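Local coordinates for enhancer of mRNA-decapping protein 4 homolog (Drosophila melanogaster, PDB 2VXG), which seems to take part in mRNA decapping during mRNA degradation and is required for silencing a subset of endogenous microRNA targets, this chain being its C-terminal domain, at residues A[71-84]-A[120-134]. Numbering follows the deposited sequence.
Sequences HNELKQRYLNEALL and QFSNVRLLMKAIITY
Leu-83 and Leu-127 interlock where helices 73-84 and 121-134 run side by side in the same direction, their axes 14° apart. Each is a knob in the other helix's hole: Leu-83 sits among Leu-127, Ala-130, Ile-131 and Tyr-134, and Leu-127 among Gln-76, Leu-79, Asn-80 and Leu-83. Their methyls, CD2 of Leu-83 and CD1 of Leu-127, press to 3.3 Å, tighter than usual for carbons, while small Ala-130 lets the Leu-83 branch come close. Leu-83 spreads both branches toward helix 121-134 because its CG stands opposite the backbone N (chi1 177°); CD1 lies over one face of the Tyr-134 ring, a CH-pi contact 4.0 Å from the centroid.

Polar side chains pack the N-terminal end. Gln-76 suits this buried place because its amide both accepts and donates: OE1 lies in the ring plane of His-71, whose NE2 donates to a lone pair at 2.6 Å, helping fix the amide's rotation, and Gln-76 NE2 donates a weak bond to Asn-80 OD1. Gln-120, bent at chi2, slides past Gln-76 in the opposite direction, its NE2 3.0 Å from Gln-76 CB and the amide planes 40° apart; its CB meets the His-71 ring edge.

The wetter side is looser. One water bridges Asn-80 OD1 and Asn-123 O; another accepts from the Tyr-134 hydroxyl and donates to Leu-84 O. Glu-73 CG passes the Gln-120 amide while its carboxylate can face solvent. Val-124 and Ile-131 lean on helix 91-114, which separates the pair in sequence, an arrangement expected of stacked helices in an alpha-alpha superhelix and consistent with this domain's TPR clan.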
ATOM      1  N   HIS A  71     -10.335  -3.926   5.677  1.00 31.57           N
ATOM      2  CA  HIS A  71     -10.074  -2.936   4.637  1.00 31.72           C
ATOM      3  C   HIS A  71     -10.970  -1.706   4.796  1.00 32.04           C
ATOM      4  O   HIS A  71     -12.160  -1.833   5.096  1.00 32.67           O
ATOM      5  CB  HIS A  71     -10.290  -3.550   3.245  1.00 31.62           C
ATOM      6  CG  HIS A  71      -9.682  -2.746   2.138  1.00 30.84           C
ATOM      7  ND1 HIS A  71      -8.321  -2.538   2.032  1.00 31.60           N
ATOM      8  CD2 HIS A  71     -10.247  -2.116   1.084  1.00 31.35           C
ATOM      9  CE1 HIS A  71      -8.076  -1.810   0.957  1.00 31.17           C
ATOM     10  NE2 HIS A  71      -9.225  -1.527   0.372  1.00 30.47           N
ATOM     11  N   ASN A  72     -10.392  -0.525   4.552  1.00 31.56           N
ATOM     12  CA  ASN A  72     -11.087   0.760   4.689  1.00 32.05           C
ATOM     13  C   ASN A  72     -10.610   1.804   3.663  1.00 32.23           C
ATOM     14  O   ASN A  72      -9.725   1.520   2.857  1.00 32.26           O
ATOM     15  CB  ASN A  72     -10.909   1.292   6.118  1.00 31.95           C
ATOM     16  CG  ASN A  72      -9.454   1.304   6.575  1.00 31.49           C
ATOM     17  OD1 ASN A  72      -8.522   1.586   5.790  1.00 27.93           O
ATOM     18  ND2 ASN A  72      -9.252   1.031   7.865  1.00 30.90           N
ATOM     19  N   GLU A  73     -11.201   3.000   3.711  1.00 31.81           N
ATOM     20  CA  GLU A  73     -10.845   4.122   2.827  1.00 31.87           C
ATOM     21  C   GLU A  73      -9.360   4.515   2.921  1.00 31.36           C
ATOM     22  O   GLU A  73      -8.683   4.736   1.909  1.00 31.85           O
ATOM     23  CB  GLU A  73     -11.695   5.342   3.156  1.00 31.93           C
ATOM     24  CG  GLU A  73     -12.197   6.099   1.910  1.00 35.12           C
ATOM     25  CD  GLU A  73     -12.752   7.481   2.221  1.00 35.02           C
ATOM     26  OE1 GLU A  73     -12.132   8.204   3.037  1.00 41.57           O
ATOM     27  OE2 GLU A  73     -13.804   7.861   1.648  1.00 41.44           O
ATOM     28  N   LEU A  74      -8.843   4.617   4.134  1.00 30.45           N
ATOM     29  CA  LEU A  74      -7.442   4.986   4.264  1.00 29.49           C
ATOM     30  C   LEU A  74      -6.573   3.994   3.456  1.00 27.74           C
ATOM     31  O   LEU A  74      -5.828   4.397   2.557  1.00 25.10           O
ATOM     32  CB  LEU A  74      -7.034   5.096   5.735  1.00 29.93           C
ATOM     33  CG  LEU A  74      -5.524   5.235   5.948  1.00 30.33           C
ATOM     34  CD1 LEU A  74      -4.993   6.447   5.208  1.00 30.43           C
ATOM     35  CD2 LEU A  74      -5.157   5.223   7.437  1.00 30.52           C
ATOM     36  N   LYS A  75      -6.716   2.695   3.736  1.00 26.72           N
ATOM     37  CA  LYS A  75      -5.894   1.697   3.082  1.00 26.08           C
ATOM     38  C   LYS A  75      -6.225   1.582   1.575  1.00 25.23           C
ATOM     39  O   LYS A  75      -5.310   1.359   0.767  1.00 25.62           O
ATOM     40  CB  LYS A  75      -5.969   0.332   3.811  1.00 25.34           C
ATOM     41  CG  LYS A  75      -5.193   0.345   5.165  1.00 26.94           C
ATOM     42  CD  LYS A  75      -5.143  -1.021   5.900  1.00 25.39           C
ATOM     43  CE  LYS A  75      -6.571  -1.481   6.298  1.00 27.26           C
ATOM     44  NZ  LYS A  75      -6.605  -2.753   7.097  1.00 26.26           N
ATOM     45  N   GLN A  76      -7.496   1.743   1.214  1.00 23.59           N
ATOM     46  CA  GLN A  76      -7.887   1.684  -0.204  1.00 24.55           C
ATOM     47  C   GLN A  76      -7.250   2.806  -0.960  1.00 23.79           C
ATOM     48  O   GLN A  76      -6.715   2.620  -2.029  1.00 22.47           O
ATOM     49  CB  GLN A  76      -9.392   1.794  -0.415  1.00 23.33           C
ATOM     50  CG  GLN A  76      -9.847   1.644  -1.917  1.00 25.29           C
ATOM     51  CD  GLN A  76      -9.255   0.413  -2.627  1.00 26.03           C
ATOM     52  OE1 GLN A  76      -9.065  -0.625  -2.011  1.00 25.45           O
ATOM     53  NE2 GLN A  76      -8.965   0.536  -3.942  1.00 22.46           N
ATOM     54  N   ARG A  77      -7.340   3.998  -0.383  1.00 25.32           N
ATOM     55  CA  ARG A  77      -6.796   5.176  -1.014  1.00 24.60           C
ATOM     56  C   ARG A  77      -5.285   5.049  -1.187  1.00 24.10           C
ATOM     57  O   ARG A  77      -4.754   5.401  -2.247  1.00 22.12           O
ATOM     58  CB  ARG A  77      -7.207   6.422  -0.214  1.00 26.03           C
ATOM     59  CG  ARG A  77      -6.965   7.719  -0.916  1.00 28.46           C
ATOM     60  CD  ARG A  77      -5.651   8.360  -0.528  1.00 35.66           C
ATOM     61  NE  ARG A  77      -5.643   8.745   0.889  1.00 37.48           N
ATOM     62  CZ  ARG A  77      -5.059   9.822   1.385  1.00 38.85           C
ATOM     63  NH1 ARG A  77      -4.431  10.689   0.585  1.00 40.98           N
ATOM     64  NH2 ARG A  77      -5.123  10.039   2.702  1.00 38.60           N
ATOM     65  N   TYR A  78      -4.577   4.517  -0.175  1.00 23.35           N
ATOM     66  CA  TYR A  78      -3.158   4.151  -0.368  1.00 23.44           C
ATOM     67  C   TYR A  78      -2.911   3.069  -1.386  1.00 22.42           C
ATOM     68  O   TYR A  78      -1.914   3.134  -2.090  1.00 22.99           O
ATOM     69  CB  TYR A  78      -2.439   3.800   0.946  1.00 24.36           C
ATOM     70  CG  TYR A  78      -1.889   5.073   1.583  1.00 24.76           C
ATOM     71  CD1 TYR A  78      -0.528   5.396   1.511  1.00 27.84           C
ATOM     72  CD2 TYR A  78      -2.748   5.972   2.193  1.00 23.22           C
ATOM     73  CE1 TYR A  78      -0.041   6.587   2.082  1.00 27.43           C
ATOM     74  CE2 TYR A  78      -2.287   7.155   2.750  1.00 24.74           C
ATOM     75  CZ  TYR A  78      -0.935   7.461   2.689  1.00 26.93           C
ATOM     76  OH  TYR A  78      -0.474   8.652   3.248  1.00 30.36           O
ATOM     77  N   LEU A  79      -3.789   2.065  -1.463  1.00 22.29           N
ATOM     78  CA  LEU A  79      -3.654   1.048  -2.515  1.00 21.13           C
ATOM     79  C   LEU A  79      -3.780   1.719  -3.866  1.00 19.64           C
ATOM     80  O   LEU A  79      -2.997   1.437  -4.758  1.00 18.36           O
ATOM     81  CB  LEU A  79      -4.743  -0.013  -2.439  1.00 20.96           C
ATOM     82  CG  LEU A  79      -4.609  -1.074  -1.380  1.00 21.29           C
ATOM     83  CD1 LEU A  79      -5.753  -2.070  -1.632  1.00 19.81           C
ATOM     84  CD2 LEU A  79      -3.207  -1.684  -1.409  1.00 18.74           C
ATOM     85  N   ASN A  80      -4.795   2.565  -3.993  1.00 19.50           N
ATOM     86  CA  ASN A  80      -4.989   3.400  -5.196  1.00 20.41           C
ATOM     87  C   ASN A  80      -3.742   4.198  -5.574  1.00 19.83           C
ATOM     88  O   ASN A  80      -3.256   4.091  -6.691  1.00 20.15           O
ATOM     89  CB  ASN A  80      -6.154   4.373  -5.013  1.00 20.32           C
ATOM     90  CG  ASN A  80      -7.542   3.685  -5.046  1.00 23.66           C
ATOM     91  OD1 ASN A  80      -7.670   2.533  -5.451  1.00 27.28           O
ATOM     92  ND2 ASN A  80      -8.583   4.416  -4.614  1.00 24.14           N
ATOM     93  N   GLU A  81      -3.263   5.027  -4.645  1.00 20.29           N
ATOM     94  CA  GLU A  81      -2.107   5.899  -4.907  1.00 20.07           C
ATOM     95  C   GLU A  81      -0.845   5.125  -5.131  1.00 19.47           C
ATOM     96  O   GLU A  81      -0.099   5.449  -6.036  1.00 19.86           O
ATOM     97  CB  GLU A  81      -1.857   6.903  -3.797  1.00 21.29           C
ATOM     98  CG  GLU A  81      -2.963   7.878  -3.579  1.00 23.14           C
ATOM     99  CD  GLU A  81      -3.091   8.986  -4.577  1.00 25.00           C
ATOM    100  OE1 GLU A  81      -2.272   9.150  -5.524  1.00 27.44           O
ATOM    101  OE2 GLU A  81      -4.067   9.741  -4.384  1.00 26.79           O
ATOM    102  N   ALA A  82      -0.622   4.063  -4.356  1.00 18.81           N
ATOM    103  CA  ALA A  82       0.584   3.278  -4.549  1.00 18.77           C
ATOM    104  C   ALA A  82       0.607   2.638  -5.923  1.00 18.45           C
ATOM    105  O   ALA A  82       1.638   2.650  -6.606  1.00 19.68           O
ATOM    106  CB  ALA A  82       0.776   2.242  -3.428  1.00 17.56           C
ATOM    107  N   LEU A  83      -0.519   2.076  -6.371  1.00 18.99           N
ATOM    108  CA  LEU A  83      -0.572   1.518  -7.728  1.00 19.05           C
ATOM    109  C   LEU A  83      -0.272   2.588  -8.781  1.00 18.25           C
ATOM    110  O   LEU A  83       0.493   2.359  -9.727  1.00 18.20           O
ATOM    111  CB  LEU A  83      -1.961   0.886  -8.006  1.00 19.85           C
ATOM    112  CG  LEU A  83      -2.311   0.296  -9.378  1.00 20.55           C
ATOM    113  CD1 LEU A  83      -1.578  -1.031  -9.575  1.00 22.84           C
ATOM    114  CD2 LEU A  83      -3.821   0.039  -9.512  1.00 20.71           C
ATOM    115  N   LEU A  84      -0.905   3.745  -8.650  1.00 17.78           N
ATOM    116  CA  LEU A  84      -0.693   4.854  -9.613  1.00 18.79           C
ATOM    117  C   LEU A  84       0.744   5.345  -9.627  1.00 18.76           C
ATOM    118  O   LEU A  84       1.166   5.903 -10.611  1.00 18.83           O
ATOM    119  CB  LEU A  84      -1.630   6.022  -9.328  1.00 17.81           C
ATOM    120  CG  LEU A  84      -3.139   5.784  -9.512  1.00 19.57           C
ATOM    121  CD1 LEU A  84      -3.894   7.008  -9.101  1.00 19.41           C
ATOM    122  CD2 LEU A  84      -3.483   5.414 -10.984  1.00 20.59           C
ATOM    123  N   GLN A 120     -15.831  -0.357   0.438  1.00 28.17           N
ATOM    124  CA  GLN A 120     -14.835  -0.289  -0.619  1.00 27.59           C
ATOM    125  C   GLN A 120     -15.064  -1.301  -1.763  1.00 27.08           C
ATOM    126  O   GLN A 120     -14.203  -1.439  -2.621  1.00 27.20           O
ATOM    127  CB  GLN A 120     -13.453  -0.465  -0.004  1.00 28.01           C
ATOM    128  CG  GLN A 120     -13.165   0.563   1.101  1.00 29.34           C
ATOM    129  CD  GLN A 120     -13.286   1.994   0.616  1.00 29.71           C
ATOM    130  OE1 GLN A 120     -14.235   2.701   0.967  1.00 34.00           O
ATOM    131  NE2 GLN A 120     -12.340   2.424  -0.205  1.00 31.25           N
ATOM    132  N   PHE A 121     -16.223  -1.964  -1.805  1.00 25.73           N
ATOM    133  CA  PHE A 121     -16.486  -3.029  -2.796  1.00 25.41           C
ATOM    134  C   PHE A 121     -16.215  -2.591  -4.258  1.00 24.77           C
ATOM    135  O   PHE A 121     -15.419  -3.222  -4.946  1.00 24.68           O
ATOM    136  CB  PHE A 121     -17.928  -3.549  -2.643  1.00 24.61           C
ATOM    137  CG  PHE A 121     -18.315  -4.641  -3.600  1.00 24.23           C
ATOM    138  CD1 PHE A 121     -17.963  -5.960  -3.354  1.00 25.41           C
ATOM    139  CD2 PHE A 121     -19.141  -4.376  -4.701  1.00 25.71           C
ATOM    140  CE1 PHE A 121     -18.355  -6.978  -4.214  1.00 23.29           C
ATOM    141  CE2 PHE A 121     -19.537  -5.398  -5.556  1.00 25.61           C
ATOM    142  CZ  PHE A 121     -19.144  -6.712  -5.297  1.00 23.53           C
ATOM    143  N   SER A 122     -16.857  -1.514  -4.706  1.00 24.13           N
ATOM    144  CA  SER A 122     -16.767  -1.090  -6.109  1.00 23.50           C
ATOM    145  C   SER A 122     -15.406  -0.462  -6.373  1.00 21.93           C
ATOM    146  O   SER A 122     -14.857  -0.611  -7.454  1.00 20.41           O
ATOM    147  CB  SER A 122     -17.915  -0.137  -6.493  1.00 24.45           C
ATOM    148  OG  SER A 122     -19.130  -0.845  -6.422  1.00 28.25           O
ATOM    149  N   ASN A 123     -14.848   0.180  -5.354  1.00 20.03           N
ATOM    150  CA  ASN A 123     -13.506   0.736  -5.438  1.00 20.38           C
ATOM    151  C   ASN A 123     -12.462  -0.361  -5.698  1.00 19.13           C
ATOM    152  O   ASN A 123     -11.581  -0.209  -6.536  1.00 18.70           O
ATOM    153  CB  ASN A 123     -13.173   1.516  -4.156  1.00 20.69           C
ATOM    154  CG  ASN A 123     -14.154   2.647  -3.900  1.00 25.02           C
ATOM    155  OD1 ASN A 123     -13.943   3.768  -4.340  1.00 29.55           O
ATOM    156  ND2 ASN A 123     -15.289   2.320  -3.258  1.00 32.37           N
ATOM    157  N   VAL A 124     -12.605  -1.488  -4.998  1.00 17.43           N
ATOM    158  CA  VAL A 124     -11.706  -2.618  -5.223  1.00 17.81           C
ATOM    159  C   VAL A 124     -11.977  -3.236  -6.610  1.00 16.68           C
ATOM    160  O   VAL A 124     -11.025  -3.613  -7.324  1.00 15.55           O
ATOM    161  CB  VAL A 124     -11.814  -3.646  -4.098  1.00 17.09           C
ATOM    162  CG1 VAL A 124     -11.096  -4.960  -4.436  1.00 14.45           C
ATOM    163  CG2 VAL A 124     -11.266  -3.060  -2.783  1.00 18.06           C
ATOM    164  N   ARG A 125     -13.250  -3.322  -7.019  1.00 16.19           N
ATOM    165  CA  ARG A 125     -13.536  -3.821  -8.351  1.00 17.41           C
ATOM    166  C   ARG A 125     -12.902  -2.930  -9.433  1.00 16.55           C
ATOM    167  O   ARG A 125     -12.348  -3.432 -10.400  1.00 16.32           O
ATOM    168  CB  ARG A 125     -15.038  -3.991  -8.582  1.00 18.03           C
ATOM    169  CG  ARG A 125     -15.694  -5.108  -7.728  1.00 18.57           C
ATOM    170  CD  ARG A 125     -17.222  -5.074  -7.987  1.00 22.26           C
ATOM    171  NE  ARG A 125     -17.522  -5.617  -9.303  1.00 26.41           N
ATOM    172  CZ  ARG A 125     -18.492  -5.200 -10.118  1.00 31.03           C
ATOM    173  NH1 ARG A 125     -19.308  -4.211  -9.774  1.00 31.27           N
ATOM    174  NH2 ARG A 125     -18.636  -5.779 -11.309  1.00 31.03           N
ATOM    175  N   LEU A 126     -12.920  -1.626  -9.216  1.00 15.38           N
ATOM    176  CA  LEU A 126     -12.295  -0.720 -10.150  1.00 16.02           C
ATOM    177  C   LEU A 126     -10.779  -0.909 -10.117  1.00 15.33           C
ATOM    178  O   LEU A 126     -10.111  -0.836 -11.156  1.00 16.81           O
ATOM    179  CB  LEU A 126     -12.607   0.744  -9.768  1.00 16.44           C
ATOM    180  CG  LEU A 126     -11.960   1.781 -10.690  1.00 15.90           C
ATOM    181  CD1 LEU A 126     -12.538   1.648 -12.071  1.00 18.92           C
ATOM    182  CD2 LEU A 126     -12.181   3.173 -10.114  1.00 18.54           C
ATOM    183  N   LEU A 127     -10.223  -1.070  -8.924  1.00 14.42           N
ATOM    184  CA  LEU A 127      -8.814  -1.329  -8.803  1.00 14.60           C
ATOM    185  C   LEU A 127      -8.368  -2.568  -9.593  1.00 15.35           C
ATOM    186  O   LEU A 127      -7.305  -2.521 -10.211  1.00 15.50           O
ATOM    187  CB  LEU A 127      -8.367  -1.341  -7.336  1.00 14.59           C
ATOM    188  CG  LEU A 127      -6.860  -1.521  -7.023  1.00 13.66           C
ATOM    189  CD1 LEU A 127      -6.013  -0.249  -7.098  1.00 15.96           C
ATOM    190  CD2 LEU A 127      -6.670  -2.170  -5.625  1.00 14.65           C
ATOM    191  N   MET A 128      -9.174  -3.640  -9.572  1.00 15.90           N
ATOM    192  CA  MET A 128      -8.906  -4.884 -10.282  1.00 17.08           C
ATOM    193  C   MET A 128      -8.869  -4.669 -11.810  1.00 17.44           C
ATOM    194  O   MET A 128      -7.997  -5.198 -12.501  1.00 16.87           O
ATOM    195  CB  MET A 128      -9.948  -5.934  -9.882  1.00 17.15           C
ATOM    196  CG  MET A 128      -9.829  -6.409  -8.444  1.00 18.48           C
ATOM    197  SD  MET A 128     -11.227  -7.369  -7.866  1.00 19.77           S
ATOM    198  CE  MET A 128     -12.138  -6.245  -6.829  1.00 24.40           C
ATOM    199  N   LYS A 129      -9.735  -3.798 -12.321  1.00 18.39           N
ATOM    200  CA  LYS A 129      -9.621  -3.351 -13.750  1.00 18.80           C
ATOM    201  C   LYS A 129      -8.333  -2.578 -14.062  1.00 19.25           C
ATOM    202  O   LYS A 129      -7.688  -2.793 -15.101  1.00 20.41           O
ATOM    203  CB  LYS A 129     -10.794  -2.471 -14.160  1.00 19.67           C
ATOM    204  CG  LYS A 129     -12.090  -3.152 -14.255  1.00 20.27           C
ATOM    205  CD  LYS A 129     -12.203  -4.124 -15.435  1.00 23.56           C
ATOM    206  CE  LYS A 129     -13.398  -5.054 -15.218  1.00 23.13           C
ATOM    207  NZ  LYS A 129     -13.755  -5.822 -16.432  1.00 21.20           N
ATOM    208  N   ALA A 130      -7.965  -1.662 -13.179  1.00 18.43           N
ATOM    209  CA  ALA A 130      -6.753  -0.887 -13.346  1.00 19.44           C
ATOM    210  C   ALA A 130      -5.525  -1.786 -13.359  1.00 20.18           C
ATOM    211  O   ALA A 130      -4.589  -1.536 -14.114  1.00 19.18           O
ATOM    212  CB  ALA A 130      -6.613   0.119 -12.228  1.00 18.80           C
ATOM    213  N   ILE A 131      -5.540  -2.804 -12.488  1.00 20.35           N
ATOM    214  CA  ILE A 131      -4.446  -3.748 -12.352  1.00 21.80           C
ATOM    215  C   ILE A 131      -4.196  -4.465 -13.677  1.00 23.06           C
ATOM    216  O   ILE A 131      -3.015  -4.662 -14.072  1.00 23.78           O
ATOM    217  CB  ILE A 131      -4.729  -4.789 -11.207  1.00 21.71           C
ATOM    218  CG1 ILE A 131      -4.518  -4.135  -9.836  1.00 23.41           C
ATOM    219  CG2 ILE A 131      -3.811  -6.026 -11.325  1.00 19.27           C
ATOM    220  CD1 ILE A 131      -4.869  -5.057  -8.693  1.00 21.69           C
ATOM    221  N   ILE A 132      -5.287  -4.825 -14.362  1.00 23.97           N
ATOM    222  CA  ILE A 132      -5.195  -5.492 -15.668  1.00 25.00           C
ATOM    223  C   ILE A 132      -4.340  -4.662 -16.634  1.00 25.53           C
ATOM    224  O   ILE A 132      -3.523  -5.213 -17.361  1.00 25.42           O
ATOM    225  CB  ILE A 132      -6.594  -5.824 -16.255  1.00 24.99           C
ATOM    226  CG1 ILE A 132      -7.317  -6.843 -15.354  1.00 25.13           C
ATOM    227  CG2 ILE A 132      -6.458  -6.363 -17.691  1.00 24.56           C
ATOM    228  CD1 ILE A 132      -8.681  -7.305 -15.861  1.00 26.54           C
ATOM    229  N   THR A 133      -4.485  -3.332 -16.585  1.00 27.32           N
ATOM    230  CA  THR A 133      -3.722  -2.416 -17.449  1.00 28.53           C
ATOM    231  C   THR A 133      -2.248  -2.408 -17.105  1.00 29.37           C
ATOM    232  O   THR A 133      -1.396  -2.389 -17.986  1.00 29.34           O
ATOM    233  CB  THR A 133      -4.288  -0.976 -17.388  1.00 28.20           C
ATOM    234  OG1 THR A 133      -5.646  -0.996 -17.841  1.00 29.63           O
ATOM    235  CG2 THR A 133      -3.507  -0.033 -18.274  1.00 28.14           C
ATOM    236  N   TYR A 134      -1.939  -2.424 -15.819  1.00 31.17           N
ATOM    237  CA  TYR A 134      -0.544  -2.514 -15.382  1.00 32.55           C
ATOM    238  C   TYR A 134       0.097  -3.842 -15.754  1.00 33.57           C
ATOM    239  O   TYR A 134       1.274  -3.886 -16.104  1.00 34.16           O
ATOM    240  CB  TYR A 134      -0.449  -2.297 -13.881  1.00 32.70           C
ATOM    241  CG  TYR A 134      -0.569  -0.853 -13.494  1.00 32.68           C
ATOM    242  CD1 TYR A 134       0.551  -0.035 -13.443  1.00 31.98           C
ATOM    243  CD2 TYR A 134      -1.792  -0.314 -13.139  1.00 32.39           C
ATOM    244  CE1 TYR A 134       0.440   1.278 -13.076  1.00 32.61           C
ATOM    245  CE2 TYR A 134      -1.914   1.004 -12.771  1.00 32.14           C
ATOM    246  CZ  TYR A 134      -0.795   1.790 -12.728  1.00 33.19           C
ATOM    247  OH  TYR A 134      -0.917   3.106 -12.350  1.00 34.02           O
TER
HETATM  248  O   HOH W   1     -10.552   2.229  -6.957  1.00 28.09           O
HETATM  249  O   HOH W   2       1.925   4.150 -12.850  1.00 29.27           O